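Ankyrin repeat domain protein (PDB 6MCA) acts as a Legionella effector that combines ankyrin repeats with a cysteine protease-like part and interacts with the host LARP7 component of the 7SK snRNP complex. Local coordinates at residues Glu189-Val194 with Cys347-Val352; Ile280-Asn285 with Ser378-Trp383; His219-Ala224 with Ala354-Ala359. All coordinates share one frame; numbering follows the deposited sequence. Where two conformers were deposited one is given.

Interaction 1 of 3, residues Glu189-Val194 with Cys347-Val352; sequences EFTVAV and CSWANV
Thr191 sets its side chain between Trp349 and Val352, one helical turn apart on the facing helix. From CB, which points toward that helix, the side chain divides into two branches. The methyl CG2 lies anti to the backbone N and makes the closer apolar touches: Val352 CG1 is 3.6 Å from Thr191 CG2, and the six-membered part of the indole follows, with Trp349 CE3 3.7 Å from the same methyl. This approach to the ring is oblique, neither squarely over the face nor in the plane. The hydroxyl branch, with OG1 beside the backbone N (chi1 -68°), also skirts the indole, Thr191 OG1 standing 3.7 Å from Trp349 CE3. OG1 is hydrogen-bonded to the carbonyl O of Ile187, just before the helix begins, so the oxygen can sit against an aromatic carbon in a buried place. One turn on, Val194 CG1 reaches the edge of the indole near its plane, 3.9 Å from Trp349 CH2; His161 stacks on the same ring. The short helix axes run 10.7 Å apart and cross at -36°, a spacing filled by side chains. This is apolar helix-helix packing, probably within the cysteine protease-like part, and Cys347 near the start of helix 348-353 recalls papain-like folds, in which a cysteine stands at the start of a helix.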
ATOM      1  N   GLU A 189       2.122   4.577  -0.547  1.00 20.03           N
ATOM      2  CA  GLU A 189       1.154   4.876  -1.599  1.00 32.43           C
ATOM      3  C   GLU A 189       0.308   3.654  -1.930  1.00 28.53           C
ATOM      4  O   GLU A 189      -0.915   3.758  -2.116  1.00 28.72           O
ATOM      5  CB  GLU A 189       1.881   5.384  -2.845  1.00 30.67           C
ATOM      6  CG  GLU A 189       2.868   6.508  -2.567  1.00 39.34           C
ATOM      7  CD  GLU A 189       3.368   7.176  -3.834  1.00 45.84           C
ATOM      8  OE1 GLU A 189       2.556   7.821  -4.529  1.00 57.65           O
ATOM      9  OE2 GLU A 189       4.575   7.058  -4.132  1.00 58.59           O
ATOM     10  N   PHE A 190       0.948   2.484  -2.010  1.00 23.36           N
ATOM     11  CA  PHE A 190       0.210   1.240  -2.185  1.00 27.10           C
ATOM     12  C   PHE A 190      -0.806   1.046  -1.069  1.00 29.54           C
ATOM     13  O   PHE A 190      -1.945   0.642  -1.324  1.00 29.93           O
ATOM     14  CB  PHE A 190       1.183   0.060  -2.238  1.00 23.38           C
ATOM     15  CG  PHE A 190       0.513  -1.286  -2.199  1.00 25.61           C
ATOM     16  CD1 PHE A 190       0.011  -1.858  -3.357  1.00 30.26           C
ATOM     17  CD2 PHE A 190       0.393  -1.983  -1.007  1.00 30.17           C
ATOM     18  CE1 PHE A 190      -0.601  -3.096  -3.328  1.00 23.87           C
ATOM     19  CE2 PHE A 190      -0.222  -3.220  -0.971  1.00 37.77           C
ATOM     20  CZ  PHE A 190      -0.718  -3.778  -2.134  1.00 32.59           C
ATOM     21  N   THR A 191      -0.408   1.328   0.175  1.00 25.06           N
ATOM     22  CA  THR A 191      -1.315   1.142   1.302  1.00 16.17           C
ATOM     23  C   THR A 191      -2.516   2.076   1.208  1.00 28.22           C
ATOM     24  O   THR A 191      -3.654   1.656   1.441  1.00 21.91           O
ATOM     25  CB  THR A 191      -0.569   1.356   2.621  1.00 31.47           C
ATOM     26  OG1 THR A 191       0.380   0.299   2.810  1.00 31.59           O
ATOM     27  CG2 THR A 191      -1.538   1.362   3.792  1.00 20.29           C
ATOM     28  N   VAL A 192      -2.284   3.343   0.860  1.00 19.07           N
ATOM     29  CA  VAL A 192      -3.389   4.290   0.722  1.00 21.40           C
ATOM     30  C   VAL A 192      -4.359   3.820  -0.356  1.00 25.41           C
ATOM     31  O   VAL A 192      -5.585   3.798  -0.156  1.00 27.31           O
ATOM     32  CB  VAL A 192      -2.850   5.701   0.421  1.00 31.36           C
ATOM     33  CG1 VAL A 192      -3.996   6.672   0.193  1.00 25.36           C
ATOM     34  CG2 VAL A 192      -1.957   6.181   1.554  1.00 27.03           C
ATOM     35  N   ALA A 193      -3.820   3.422  -1.512  1.00 27.23           N
ATOM     36  CA  ALA A 193      -4.674   2.971  -2.607  1.00 36.87           C
ATOM     37  C   ALA A 193      -5.478   1.734  -2.215  1.00 26.42           C
ATOM     38  O   ALA A 193      -6.690   1.663  -2.470  1.00 30.64           O
ATOM     39  CB  ALA A 193      -3.827   2.694  -3.849  1.00 27.45           C
ATOM     40  N   VAL A 194      -4.825   0.759  -1.579  0.77 22.69           N
ATOM     41  CA  VAL A 194      -5.509  -0.483  -1.245  0.77 25.92           C
ATOM     42  C   VAL A 194      -6.532  -0.258  -0.137  0.77 27.54           C
ATOM     43  O   VAL A 194      -7.576  -0.916  -0.114  0.77 29.02           O
ATOM     44  CB  VAL A 194      -4.484  -1.578  -0.885  0.77 26.97           C
ATOM     45  CG1 VAL A 194      -4.109  -1.532   0.591  0.77 26.19           C
ATOM     46  CG2 VAL A 194      -5.020  -2.950  -1.265  0.77 31.08           C
ATOM     47  N   CYS A 347       4.410  -0.707  12.642  1.00 48.59           N
ATOM     48  CA  CYS A 347       3.064  -0.237  12.941  1.00 39.14           C
ATOM     49  C   CYS A 347       2.481   0.655  11.853  1.00 30.06           C
ATOM     50  O   CYS A 347       1.362   1.154  12.022  1.00 31.52           O
ATOM     51  CB  CYS A 347       3.062   0.523  14.270  1.00 26.77           C
ATOM     52  SG  CYS A 347       4.106   2.001  14.258  1.00 38.70           S
ATOM     53  N   SER A 348       3.205   0.871  10.752  1.00 25.50           N
ATOM     54  CA  SER A 348       2.740   1.794   9.719  1.00 33.73           C
ATOM     55  C   SER A 348       1.395   1.356   9.151  1.00 30.48           C
ATOM     56  O   SER A 348       0.472   2.170   9.005  1.00 30.87           O
ATOM     57  CB  SER A 348       3.787   1.900   8.611  1.00 35.72           C
ATOM     58  OG  SER A 348       5.056   2.246   9.136  1.00 36.09           O
ATOM     59  N   TRP A 349       1.267   0.068   8.824  1.00 22.86           N
ATOM     60  CA  TRP A 349       0.008  -0.442   8.292  1.00 21.80           C
ATOM     61  C   TRP A 349      -1.133  -0.211   9.272  1.00 26.26           C
ATOM     62  O   TRP A 349      -2.197   0.292   8.893  1.00 29.00           O
ATOM     63  CB  TRP A 349       0.140  -1.929   7.962  1.00 23.54           C
ATOM     64  CG  TRP A 349      -1.166  -2.568   7.593  1.00 34.54           C
ATOM     65  CD1 TRP A 349      -2.024  -3.225   8.429  1.00 25.73           C
ATOM     66  CD2 TRP A 349      -1.766  -2.606   6.292  1.00 30.21           C
ATOM     67  NE1 TRP A 349      -3.119  -3.670   7.729  1.00 30.14           N
ATOM     68  CE2 TRP A 349      -2.985  -3.303   6.415  1.00 30.48           C
ATOM     69  CE3 TRP A 349      -1.390  -2.121   5.036  1.00 31.70           C
ATOM     70  CZ2 TRP A 349      -3.829  -3.526   5.330  1.00 21.13           C
ATOM     71  CZ3 TRP A 349      -2.231  -2.343   3.959  1.00 30.34           C
ATOM     72  CH2 TRP A 349      -3.436  -3.040   4.113  1.00 24.47           C
ATOM     73  N   ALA A 350      -0.928  -0.572  10.541  1.00 19.12           N
ATOM     74  CA  ALA A 350      -1.967  -0.379  11.547  1.00 20.42           C
ATOM     75  C   ALA A 350      -2.292   1.097  11.730  1.00 21.79           C
ATOM     76  O   ALA A 350      -3.454   1.466  11.940  1.00 21.38           O
ATOM     77  CB  ALA A 350      -1.538  -1.006  12.873  1.00 22.30           C
ATOM     78  N   ASN A 351      -1.274   1.960  11.651  1.00 19.94           N
ATOM     79  CA  ASN A 351      -1.511   3.395  11.766  1.00 26.54           C
ATOM     80  C   ASN A 351      -2.401   3.896  10.637  1.00 24.72           C
ATOM     81  O   ASN A 351      -3.296   4.719  10.862  1.00 17.85           O
ATOM     82  CB  ASN A 351      -0.182   4.152  11.779  1.00 26.68           C
ATOM     83  CG  ASN A 351       0.549   4.025  13.101  1.00 27.86           C
ATOM     84  OD1 ASN A 351      -0.026   3.608  14.105  1.00 30.26           O
ATOM     85  ND2 ASN A 351       1.827   4.390  13.107  1.00 27.85           N
ATOM     86  N   VAL A 352      -2.174   3.409   9.415  1.00 33.46           N
ATOM     87  CA  VAL A 352      -3.022   3.822   8.300  1.00 25.56           C
ATOM     88  C   VAL A 352      -4.428   3.253   8.457  1.00 31.30           C
ATOM     89  O   VAL A 352      -5.420   3.936   8.174  1.00 22.33           O
ATOM     90  CB  VAL A 352      -2.388   3.415   6.958  1.00 29.64           C
ATOM     91  CG1 VAL A 352      -3.282   3.843   5.804  1.00 16.72           C
ATOM     92  CG2 VAL A 352      -1.007   4.033   6.816  1.00 16.42           C
TER

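Interaction 2 of 3, residues Ile280-Asn285 with Ser378-Trp383; sequences IDRGEN and SLYDEW. With GOL (glycerol), chain D.
An Asx turn just beyond strand 276-280 carries Arg282, whose guanidinium meets the hydroxyl of Tyr380 on helix 373-399. In the turn, Asp281 OD1 accepts the backbone N of Gly283 at 3.2 Å, approached from above the carboxylate plane. Between these two residues Arg282 sends its chain across to the helix, bending at the third torsion (chi3 70°), and Tyr380 comes from the opposite direction. Arg282 NH2 donates to Tyr380 OH over 3.0 Å, and the bond is nearly straight at 171°. The oxygen lies practically in the guanidinium plane, at its edge. The phenol ring is turned 63° from that plane, so the two flat groups do not stack; they join through the hydroxyl. A glycerol, probably from the crystallisation liquor, closes a small polar ring: Arg282 NH1 donates to its O3 at 3.0 Å, and the same O3 is 2.8 Å from Tyr380 OH, with either hydroxyl possibly the donor. Ser340 OG binds the glycerol as well. The guanidinium is held from other directions too, NE by the carbonyl O of Ser340 and NH2 also by that of Ala350, which should fix its rotation. Its positive charge may polarise the tyrosine hydroxyl. The contact thus bridges a loop at the end of the central strand of the five-stranded antiparallel sheet to the long helix 373-399. Helix 348-353 lies beside both partners: Asn351 OD1 accepts Arg282 N, and Gln353 touches Tyr380. Pro357 of helix 355-364 packs against the tyrosine, while Ile280, still in the strand, rests on Val355 and Val358 of that helix.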
ATOM      1  N   ILE A 280      -2.235   9.693  15.169  1.00 21.61           N
ATOM      2  CA  ILE A 280      -2.368   8.247  15.253  1.00 16.86           C
ATOM      3  C   ILE A 280      -0.968   7.664  15.137  1.00 21.95           C
ATOM      4  O   ILE A 280      -0.314   7.793  14.089  1.00 26.33           O
ATOM      5  CB  ILE A 280      -3.281   7.687  14.154  1.00 16.88           C
ATOM      6  CG1 ILE A 280      -4.625   8.417  14.145  1.00 18.40           C
ATOM      7  CG2 ILE A 280      -3.463   6.187  14.331  1.00 13.49           C
ATOM      8  CD1 ILE A 280      -5.403   8.237  12.861  1.00 19.91           C
ATOM      9  N   ASP A 281      -0.507   7.030  16.217  1.00 18.42           N
ATOM     10  CA  ASP A 281       0.776   6.330  16.236  1.00 23.78           C
ATOM     11  C   ASP A 281       0.631   5.188  17.239  1.00 27.17           C
ATOM     12  O   ASP A 281       0.728   5.406  18.450  1.00 26.25           O
ATOM     13  CB  ASP A 281       1.918   7.267  16.611  1.00 17.62           C
ATOM     14  CG  ASP A 281       3.279   6.599  16.511  1.00 37.00           C
ATOM     15  OD1 ASP A 281       3.343   5.421  16.096  1.00 31.73           O
ATOM     16  OD2 ASP A 281       4.288   7.255  16.847  1.00 46.68           O
ATOM     17  N   ARG A 282       0.392   3.984  16.727  1.00 24.03           N
ATOM     18  CA  ARG A 282       0.162   2.811  17.558  1.00 24.97           C
ATOM     19  C   ARG A 282       1.452   2.105  17.957  1.00 31.31           C
ATOM     20  O   ARG A 282       1.394   1.026  18.555  1.00 30.28           O
ATOM     21  CB  ARG A 282      -0.764   1.833  16.832  1.00 28.37           C
ATOM     22  CG  ARG A 282      -2.056   2.466  16.344  1.00 35.60           C
ATOM     23  CD  ARG A 282      -2.789   1.562  15.365  1.00 24.22           C
ATOM     24  NE  ARG A 282      -3.356   0.386  16.020  1.00 31.00           N
ATOM     25  CZ  ARG A 282      -4.274  -0.402  15.471  1.00 33.20           C
ATOM     26  NH1 ARG A 282      -4.737  -1.449  16.139  1.00 27.44           N
ATOM     27  NH2 ARG A 282      -4.736  -0.139  14.256  1.00 24.84           N
ATOM     28  N   GLY A 283       2.608   2.688  17.645  1.00 31.60           N
ATOM     29  CA  GLY A 283       3.878   2.065  17.960  1.00 36.42           C
ATOM     30  C   GLY A 283       4.405   2.405  19.339  1.00 52.75           C
ATOM     31  O   GLY A 283       3.638   2.492  20.303  1.00 34.01           O
ATOM     32  N   GLU A 284       5.724   2.605  19.433  1.00 50.84           N
ATOM     33  CA  GLU A 284       6.365   2.845  20.724  1.00 48.47           C
ATOM     34  C   GLU A 284       5.780   4.067  21.424  1.00 37.73           C
ATOM     35  O   GLU A 284       5.544   4.041  22.640  1.00 38.69           O
ATOM     36  CB  GLU A 284       7.873   3.009  20.525  1.00 56.81           C
ATOM     37  CG  GLU A 284       8.571   3.839  21.589  1.00 73.99           C
ATOM     38  CD  GLU A 284       9.257   2.987  22.638  1.00101.99           C
ATOM     39  OE1 GLU A 284       9.433   1.774  22.402  1.00 98.09           O
ATOM     40  OE2 GLU A 284       9.625   3.533  23.699  1.00 98.31           O
ATOM     41  N   ASN A 285       5.525   5.140  20.670  1.00 37.91           N
ATOM     42  CA  ASN A 285       5.029   6.379  21.264  1.00 33.95           C
ATOM     43  C   ASN A 285       3.727   6.164  22.029  1.00 37.81           C
ATOM     44  O   ASN A 285       3.451   6.885  22.995  1.00 40.19           O
ATOM     45  CB  ASN A 285       4.840   7.436  20.176  1.00 35.02           C
ATOM     46  CG  ASN A 285       4.471   8.796  20.737  1.00 50.67           C
ATOM     47  OD1 ASN A 285       5.275   9.442  21.408  1.00 44.12           O
ATOM     48  ND2 ASN A 285       3.251   9.241  20.457  1.00 36.46           N
ATOM     49  N   SER A 378     -16.382  -0.412  16.544  1.00 25.24           N
ATOM     50  CA  SER A 378     -17.125  -1.568  16.052  1.00 36.22           C
ATOM     51  C   SER A 378     -17.069  -1.646  14.530  1.00 28.64           C
ATOM     52  O   SER A 378     -16.866  -2.727  13.959  1.00 28.13           O
ATOM     53  CB  SER A 378     -18.573  -1.505  16.539  1.00 27.73           C
ATOM     54  OG  SER A 378     -19.276  -2.688  16.202  1.00 58.61           O
ATOM     55  N   LEU A 379     -17.239  -0.504  13.859  1.00 25.13           N
ATOM     56  CA  LEU A 379     -17.138  -0.456  12.405  1.00 28.94           C
ATOM     57  C   LEU A 379     -15.746  -0.851  11.937  1.00 33.54           C
ATOM     58  O   LEU A 379     -15.595  -1.563  10.939  1.00 31.26           O
ATOM     59  CB  LEU A 379     -17.490   0.947  11.913  1.00 31.83           C
ATOM     60  CG  LEU A 379     -17.751   1.152  10.422  1.00 40.66           C
ATOM     61  CD1 LEU A 379     -19.063   0.502  10.015  1.00 36.56           C
ATOM     62  CD2 LEU A 379     -17.756   2.635  10.090  1.00 38.74           C
ATOM     63  N   TYR A 380     -14.713  -0.392  12.649  1.00 25.16           N
ATOM     64  CA  TYR A 380     -13.341  -0.738  12.292  1.00 23.80           C
ATOM     65  C   TYR A 380     -13.117  -2.244  12.375  1.00 25.16           C
ATOM     66  O   TYR A 380     -12.544  -2.852  11.462  1.00 27.41           O
ATOM     67  CB  TYR A 380     -12.374   0.018  13.207  1.00 26.42           C
ATOM     68  CG  TYR A 380     -10.933  -0.432  13.135  1.00 25.20           C
ATOM     69  CD1 TYR A 380     -10.142  -0.124  12.036  1.00 26.21           C
ATOM     70  CD2 TYR A 380     -10.357  -1.146  14.177  1.00 21.23           C
ATOM     71  CE1 TYR A 380      -8.820  -0.527  11.973  1.00 26.38           C
ATOM     72  CE2 TYR A 380      -9.038  -1.552  14.123  1.00 36.52           C
ATOM     73  CZ  TYR A 380      -8.274  -1.240  13.020  1.00 33.07           C
ATOM     74  OH  TYR A 380      -6.960  -1.643  12.962  1.00 33.92           O
ATOM     75  N   ASP A 381     -13.580  -2.865  13.464  1.00 27.78           N
ATOM     76  CA  ASP A 381     -13.425  -4.311  13.617  1.00 30.21           C
ATOM     77  C   ASP A 381     -14.181  -5.065  12.528  1.00 26.27           C
ATOM     78  O   ASP A 381     -13.657  -6.019  11.933  1.00 28.13           O
ATOM     79  CB  ASP A 381     -13.906  -4.747  15.001  1.00 44.15           C
ATOM     80  CG  ASP A 381     -12.968  -4.307  16.108  1.00 60.59           C
ATOM     81  OD1 ASP A 381     -11.756  -4.161  15.842  1.00 52.00           O
ATOM     82  OD2 ASP A 381     -13.445  -4.111  17.246  1.00 73.14           O
ATOM     83  N   GLU A 382     -15.426  -4.655  12.261  1.00 30.23           N
ATOM     84  CA  GLU A 382     -16.214  -5.313  11.224  1.00 35.80           C
ATOM     85  C   GLU A 382     -15.535  -5.205   9.863  1.00 34.07           C
ATOM     86  O   GLU A 382     -15.445  -6.195   9.125  1.00 29.77           O
ATOM     87  CB  GLU A 382     -17.620  -4.713  11.175  1.00 27.21           C
ATOM     88  CG  GLU A 382     -18.630  -5.552  10.411  1.00 62.83           C
ATOM     89  CD  GLU A 382     -20.028  -5.457  10.993  1.00 63.46           C
ATOM     90  OE1 GLU A 382     -20.229  -4.668  11.941  1.00 56.61           O
ATOM     91  OE2 GLU A 382     -20.926  -6.173  10.502  1.00 69.68           O
ATOM     92  N   TRP A 383     -15.031  -4.014   9.526  1.00 21.63           N
ATOM     93  CA  TRP A 383     -14.355  -3.813   8.250  1.00 22.22           C
ATOM     94  C   TRP A 383     -13.100  -4.671   8.144  1.00 29.88           C
ATOM     95  O   TRP A 383     -12.852  -5.292   7.103  1.00 32.19           O
ATOM     96  CB  TRP A 383     -14.015  -2.331   8.078  1.00 23.28           C
ATOM     97  CG  TRP A 383     -13.044  -2.029   6.974  1.00 31.02           C
ATOM     98  CD1 TRP A 383     -13.146  -2.399   5.664  1.00 26.61           C
ATOM     99  CD2 TRP A 383     -11.826  -1.279   7.084  1.00 29.56           C
ATOM    100  NE1 TRP A 383     -12.066  -1.932   4.953  1.00 26.44           N
ATOM    101  CE2 TRP A 383     -11.242  -1.240   5.801  1.00 31.12           C
ATOM    102  CE3 TRP A 383     -11.173  -0.639   8.141  1.00 24.50           C
ATOM    103  CZ2 TRP A 383     -10.036  -0.587   5.549  1.00 19.07           C
ATOM    104  CZ3 TRP A 383      -9.975   0.008   7.889  1.00 25.20           C
ATOM    105  CH2 TRP A 383      -9.420   0.029   6.604  1.00 25.43           C
TER
HETATM  106  C1  GOL D 503      -6.531  -6.006  17.091  1.00 82.04           C
HETATM  107  O1  GOL D 503      -6.846  -4.772  17.658  1.00 75.68           O
HETATM  108  C2  GOL D 503      -5.742  -5.720  15.791  1.00 85.15           C
HETATM  109  O2  GOL D 503      -5.260  -6.885  15.212  1.00 88.75           O
HETATM  110  C3  GOL D 503      -6.742  -4.980  14.868  1.00 79.21           C
HETATM  111  O3  GOL D 503      -6.278  -3.671  14.737  1.00 51.49           O

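Interaction 3 of 3, residues His219-Ala224 with Ala354-Ala359; sequences HNIMDA and AVVPVA
Within 219-224, Ile221 makes the whole contact with 354-359, laying its long branch against Val356 and Ala359. With CG1 beside the backbone N and chi2 extended at 176°, the branch runs straight out, and its two outer carbons share the methyl of Ala359: Ala359 CB is 3.7 Å from Ile221 CG1 and 3.8 Å from Ile221 CD1. The small alanine lets the backbones come close here, with 6.7 Å between the CA atoms of Ile221 and Ala359. The same CD1 methyl also presses on the backbone one turn earlier, 3.4 Å from Val356 O, a snug van der Waals touch. The fit relaxes at the valine side chain itself, where Val356 CG1 stands 4.2 Å from Ile221 CD1. All three residues are buried, and the join is purely apolar packing apart from that carbonyl. The other side of helix 215-233 is quite different. His219 and Asp223 are exposed and touch crystal neighbours, turned from the interface, while Asn220 at the border reaches over by its ND2 to Gln363 OE1, farther along helix 355-364. The apolar seam continues beyond Ile221 into the five-stranded sheet: Ala224 rests on Met256 and Ile258 of strand 256-263, on which Ala359 and Val355 of the partner helix also settle. Strand 276-280 supports helix 355-364 through Val355 and Val358, and Trp383 of helix 373-399 packs on Val356, leaving helix 355-364 between the sheet, helix 215-233 and helix 373-399.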
ATOM      1  N   HIS A 219     -17.684   7.558   2.930  1.00 26.05           N
ATOM      2  CA  HIS A 219     -17.443   8.220   1.653  1.00 20.84           C
ATOM      3  C   HIS A 219     -16.474   9.381   1.821  1.00 22.45           C
ATOM      4  O   HIS A 219     -15.460   9.468   1.115  1.00 27.20           O
ATOM      5  CB  HIS A 219     -18.764   8.706   1.053  1.00 24.05           C
ATOM      6  CG  HIS A 219     -19.525   7.642   0.324  1.00 32.03           C
ATOM      7  ND1 HIS A 219     -20.890   7.495   0.436  1.00 29.69           N
ATOM      8  CD2 HIS A 219     -19.111   6.676  -0.529  1.00 43.30           C
ATOM      9  CE1 HIS A 219     -21.285   6.483  -0.315  1.00 31.91           C
ATOM     10  NE2 HIS A 219     -20.224   5.968  -0.911  1.00 41.85           N
ATOM     11  N   ASN A 220     -16.749  10.259   2.790  1.00 19.99           N
ATOM     12  CA  ASN A 220     -15.865  11.395   3.032  1.00 24.69           C
ATOM     13  C   ASN A 220     -14.441  10.923   3.282  1.00 24.62           C
ATOM     14  O   ASN A 220     -13.487  11.450   2.693  1.00 25.77           O
ATOM     15  CB  ASN A 220     -16.381  12.219   4.210  1.00 25.30           C
ATOM     16  CG  ASN A 220     -17.713  12.878   3.919  1.00 35.17           C
ATOM     17  OD1 ASN A 220     -18.006  13.231   2.777  1.00 32.95           O
ATOM     18  ND2 ASN A 220     -18.527  13.050   4.954  1.00 32.26           N
ATOM     19  N   ILE A 221     -14.286   9.896   4.124  1.00 14.64           N
ATOM     20  CA  ILE A 221     -12.959   9.348   4.397  1.00 26.16           C
ATOM     21  C   ILE A 221     -12.280   8.962   3.092  1.00 20.93           C
ATOM     22  O   ILE A 221     -11.132   9.344   2.828  1.00 22.81           O
ATOM     23  CB  ILE A 221     -13.059   8.154   5.363  1.00 20.59           C
ATOM     24  CG1 ILE A 221     -13.606   8.611   6.717  1.00 22.05           C
ATOM     25  CG2 ILE A 221     -11.704   7.488   5.533  1.00 16.69           C
ATOM     26  CD1 ILE A 221     -13.821   7.483   7.704  1.00 17.97           C
ATOM     27  N   MET A 222     -13.006   8.238   2.233  1.00 23.15           N
ATOM     28  CA  MET A 222     -12.448   7.853   0.941  1.00 23.95           C
ATOM     29  C   MET A 222     -11.976   9.080   0.175  1.00 23.96           C
ATOM     30  O   MET A 222     -10.844   9.116  -0.324  1.00 25.85           O
ATOM     31  CB  MET A 222     -13.482   7.062   0.138  1.00 19.34           C
ATOM     32  CG  MET A 222     -13.787   5.693   0.728  1.00 23.26           C
ATOM     33  SD  MET A 222     -15.189   4.865  -0.047  1.00 27.94           S
ATOM     34  CE  MET A 222     -14.601   4.717  -1.734  1.00 22.76           C
ATOM     35  N   ASP A 223     -12.816  10.121   0.124  1.00 14.12           N
ATOM     36  CA  ASP A 223     -12.412  11.375  -0.502  1.00 13.35           C
ATOM     37  C   ASP A 223     -11.063  11.830   0.035  1.00 31.22           C
ATOM     38  O   ASP A 223     -10.120  12.062  -0.732  1.00 24.19           O
ATOM     39  CB  ASP A 223     -13.473  12.449  -0.261  1.00 16.89           C
ATOM     40  CG  ASP A 223     -14.682  12.288  -1.159  1.00 28.21           C
ATOM     41  OD1 ASP A 223     -15.636  13.082  -1.014  1.00 34.02           O
ATOM     42  OD2 ASP A 223     -14.679  11.374  -2.009  1.00 25.08           O
ATOM     43  N   ALA A 224     -10.947  11.910   1.364  1.00 23.93           N
ATOM     44  CA  ALA A 224      -9.696  12.345   1.969  1.00 23.65           C
ATOM     45  C   ALA A 224      -8.543  11.466   1.507  1.00 31.25           C
ATOM     46  O   ALA A 224      -7.496  11.971   1.077  1.00 22.64           O
ATOM     47  CB  ALA A 224      -9.821  12.333   3.492  1.00 21.86           C
ATOM     48  N   ALA A 354      -6.032   2.629  11.218  1.00 23.97           N
ATOM     49  CA  ALA A 354      -6.742   3.326  12.286  1.00 17.98           C
ATOM     50  C   ALA A 354      -7.307   4.671  11.851  1.00 17.64           C
ATOM     51  O   ALA A 354      -8.090   5.260  12.603  1.00 20.21           O
ATOM     52  CB  ALA A 354      -5.819   3.521  13.490  1.00 23.81           C
ATOM     53  N   VAL A 355      -6.936   5.169  10.669  1.00 20.12           N
ATOM     54  CA  VAL A 355      -7.462   6.447  10.196  1.00 16.83           C
ATOM     55  C   VAL A 355      -8.976   6.390  10.036  1.00 23.97           C
ATOM     56  O   VAL A 355      -9.671   7.386  10.274  1.00 25.39           O
ATOM     57  CB  VAL A 355      -6.763   6.847   8.879  1.00 28.82           C
ATOM     58  CG1 VAL A 355      -7.514   7.971   8.181  1.00 16.14           C
ATOM     59  CG2 VAL A 355      -5.324   7.255   9.146  1.00 20.28           C
ATOM     60  N   VAL A 356      -9.513   5.232   9.660  1.00 19.93           N
ATOM     61  CA  VAL A 356     -10.940   5.092   9.370  1.00 24.46           C
ATOM     62  C   VAL A 356     -11.773   5.356  10.623  1.00 22.25           C
ATOM     63  O   VAL A 356     -12.618   6.267  10.601  1.00 23.98           O
ATOM     64  CB  VAL A 356     -11.248   3.715   8.753  1.00 30.13           C
ATOM     65  CG1 VAL A 356     -12.749   3.509   8.629  1.00 26.13           C
ATOM     66  CG2 VAL A 356     -10.565   3.571   7.400  1.00 17.83           C
ATOM     67  N   PRO A 357     -11.588   4.626  11.736  1.00 16.76           N
ATOM     68  CA  PRO A 357     -12.405   4.933  12.922  1.00 19.23           C
ATOM     69  C   PRO A 357     -12.140   6.315  13.489  1.00 19.69           C
ATOM     70  O   PRO A 357     -13.072   6.960  13.985  1.00 25.59           O
ATOM     71  CB  PRO A 357     -12.017   3.829  13.917  1.00 20.32           C
ATOM     72  CG  PRO A 357     -10.670   3.400  13.495  1.00 23.20           C
ATOM     73  CD  PRO A 357     -10.656   3.513  12.004  1.00 17.15           C
ATOM     74  N   VAL A 358     -10.899   6.798  13.414  1.00 24.57           N
ATOM     75  CA  VAL A 358     -10.584   8.123  13.941  1.00 17.16           C
ATOM     76  C   VAL A 358     -11.302   9.202  13.140  1.00 19.40           C
ATOM     77  O   VAL A 358     -11.920  10.111  13.709  1.00 24.88           O
ATOM     78  CB  VAL A 358      -9.062   8.345  13.954  1.00 22.67           C
ATOM     79  CG1 VAL A 358      -8.736   9.771  14.362  1.00 16.89           C
ATOM     80  CG2 VAL A 358      -8.400   7.358  14.895  1.00 20.35           C
ATOM     81  N   ALA A 359     -11.230   9.123  11.808  1.00 18.97           N
ATOM     82  CA  ALA A 359     -11.910  10.108  10.973  1.00 31.21           C
ATOM     83  C   ALA A 359     -13.423  10.021  11.141  1.00 22.45           C
ATOM     84  O   ALA A 359     -14.115  11.049  11.149  1.00 32.47           O
ATOM     85  CB  ALA A 359     -11.517   9.921   9.507  1.00 16.12           C
TER

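How the interactions relate
From the N terminus, the chain passes the ankyrin repeats and lays down helices 188-202 and 215-233, then the strands leading to the loop 280-285. The partners follow in the same order: 347-352 returns to the first helix (interaction 1, closing 152 residues), 354-359 to the second (interaction 3, 129 residues) and 378-383 to the loop (interaction 2, 92 residues). Each pair therefore crosses, and none nests. Centres lie about 12 Å apart. Interactions 1 and 2 meet at the loop 280-285, where Cys347 SG also packs on Gly283 CA; interactions 2 and 3 meet at helix 355-364. Together they tie sheet, central helices and long helix 373-399.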